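Local coordinates for protein acyl-coenzyme A oxidase 1 (Yarrowia lipolytica, PDB 5Y9D) that oxidises acyl-CoA to (2E)-enoyl-CoA with its FAD cofactor, passing the electrons to O2 to give hydrogen peroxide, in peroxisomal fatty acid beta-oxidation, at residues Q480-I485 with R536-Y541. Sequence-based numbering, arbitrary orientation.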
# COMPACT_ATOMS: atom_id res chain seq x y z
N GLN A 480 -5.18 32.16 -0.08
CA GLN A 480 -6.27 33.15 -0.01
C GLN A 480 -6.58 33.62 1.39
O GLN A 480 -7.06 34.73 1.59
CB GLN A 480 -7.54 32.59 -0.67
CG GLN A 480 -7.39 32.51 -2.19
CD GLN A 480 -8.37 31.57 -2.84
OE1 GLN A 480 -8.84 30.59 -2.24
NE2 GLN A 480 -8.66 31.84 -4.09
N SER A 481 -6.32 32.78 2.38
CA SER A 481 -6.50 33.18 3.76
C SER A 481 -5.42 34.15 4.21
O SER A 481 -5.71 35.09 4.92
CB SER A 481 -6.52 31.95 4.64
OG SER A 481 -7.70 31.26 4.37
N ALA A 482 -4.19 33.90 3.77
CA ALA A 482 -3.05 34.78 3.98
C ALA A 482 -3.27 36.18 3.40
O ALA A 482 -2.93 37.16 4.05
CB ALA A 482 -1.79 34.15 3.37
N LEU A 483 -3.82 36.27 2.19
CA LEU A 483 -4.16 37.58 1.61
C LEU A 483 -5.21 38.29 2.45
O LEU A 483 -5.09 39.46 2.72
CB LEU A 483 -4.63 37.45 0.15
CG LEU A 483 -3.58 36.91 -0.82
CD1 LEU A 483 -4.25 36.66 -2.16
CD2 LEU A 483 -2.39 37.84 -0.96
N GLN A 484 -6.24 37.57 2.87
CA GLN A 484 -7.22 38.17 3.78
C GLN A 484 -6.46 38.72 4.98
O GLN A 484 -6.64 39.89 5.30
CB GLN A 484 -8.31 37.18 4.21
CG GLN A 484 -9.44 37.00 3.21
CD GLN A 484 -10.55 38.06 3.35
OE1 GLN A 484 -10.51 39.11 2.69
NE2 GLN A 484 -11.53 37.79 4.22
N ILE A 485 -5.59 37.92 5.59
CA ILE A 485 -4.84 38.35 6.78
C ILE A 485 -4.01 39.62 6.48
O ILE A 485 -4.07 40.61 7.22
CB ILE A 485 -3.91 37.24 7.33
CG1 ILE A 485 -4.73 36.10 7.93
CG2 ILE A 485 -2.95 37.79 8.39
CD1 ILE A 485 -3.96 34.80 8.07
N ARG A 536 5.66 32.54 2.23
CA ARG A 536 6.52 32.49 1.05
C ARG A 536 5.70 32.20 -0.22
O ARG A 536 5.86 32.87 -1.26
CB ARG A 536 7.63 31.44 1.20
CG ARG A 536 8.74 31.57 0.17
CD ARG A 536 9.56 30.29 -0.02
NE ARG A 536 8.84 29.25 -0.79
CZ ARG A 536 9.42 28.19 -1.36
NH1 ARG A 536 10.74 28.00 -1.29
NH2 ARG A 536 8.67 27.31 -2.01
N THR A 537 4.82 31.20 -0.13
CA THR A 537 4.01 30.78 -1.26
C THR A 537 3.11 31.93 -1.62
O THR A 537 2.97 32.24 -2.79
CB THR A 537 3.17 29.52 -0.95
OG1 THR A 537 4.04 28.42 -0.65
CG2 THR A 537 2.30 29.16 -2.16
N THR A 538 2.53 32.59 -0.64
CA THR A 538 1.73 33.79 -0.94
C THR A 538 2.55 34.91 -1.61
O THR A 538 2.03 35.66 -2.45
CB THR A 538 1.08 34.34 0.31
OG1 THR A 538 0.30 33.30 0.92
CG2 THR A 538 0.19 35.51 -0.04
N ASP A 539 3.83 34.99 -1.25
CA ASP A 539 4.75 35.90 -1.92
C ASP A 539 4.91 35.58 -3.41
O ASP A 539 4.74 36.47 -4.23
CB ASP A 539 6.12 35.90 -1.23
CG ASP A 539 6.84 37.22 -1.40
OD1 ASP A 539 6.34 38.24 -0.87
OD2 ASP A 539 7.91 37.23 -2.05
N LYS A 540 5.26 34.34 -3.76
CA LYS A 540 5.43 33.97 -5.16
C LYS A 540 4.15 34.23 -5.94
O LYS A 540 4.20 34.64 -7.10
CB LYS A 540 5.83 32.50 -5.32
CG LYS A 540 7.22 32.14 -4.81
CD LYS A 540 8.34 32.56 -5.77
CE LYS A 540 9.52 31.60 -5.72
NZ LYS A 540 10.52 31.90 -6.78
N TYR A 541 3.00 34.01 -5.31
CA TYR A 541 1.71 34.14 -5.99
C TYR A 541 1.50 35.57 -6.41
O TYR A 541 1.16 35.83 -7.54
CB TYR A 541 0.56 33.64 -5.10
CG TYR A 541 -0.84 33.95 -5.59
CD1 TYR A 541 -1.51 33.12 -6.50
CD2 TYR A 541 -1.53 35.04 -5.09
CE1 TYR A 541 -2.81 33.40 -6.91
CE2 TYR A 541 -2.83 35.32 -5.49
CZ TYR A 541 -3.45 34.51 -6.40
OH TYR A 541 -4.73 34.84 -6.75
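T538, on helix 519-544, meets helix 467-486 with both branches of its side chain, its hydroxyl set against A482 and its methyl against L483. The two helices are almost perpendicular here: the axes of the segments 480-485 and 536-541 make an angle of 87° and approach to 9.7 Å. Such a crossing limits the meeting to one short patch, which runs from the closest CA pair, A482 with T538 at 6.9 Å, to Y541. A482 CB lies 3.3 Å from T538 OG1. This is a van der Waals contact of a methyl with a hydroxyl oxygen, whose hydrogen-bond partner is within its own helix, the carbonyl oxygen of I534. With chi1 at -55°, T538 holds OG1 anti to the carbonyl carbon and CG2 anti to the backbone N, and the two branches diverge, one to A482 and one to L483. There T538 CG2 comes within 3.6 Å of L483 CD2, the two side chains passing each other in opposite directions. The other leucine methyl turns to Y541, with L483 CD1 3.9 Å from Y541 CE2. L483 and Y541 cross at about a right angle, and the methyl approaches the ring obliquely. V479, touching both T538 and Y541, extends the packing along helix 467-486, and a stack on F554 ties Y541 to helix 550-556, away from the active site. No hydrogen bond or salt bridge joins the two segments; with 173 Å² buried in all, their association rests on van der Waals packing of methyls, a tyrosine ring and an internally bonded hydroxyl.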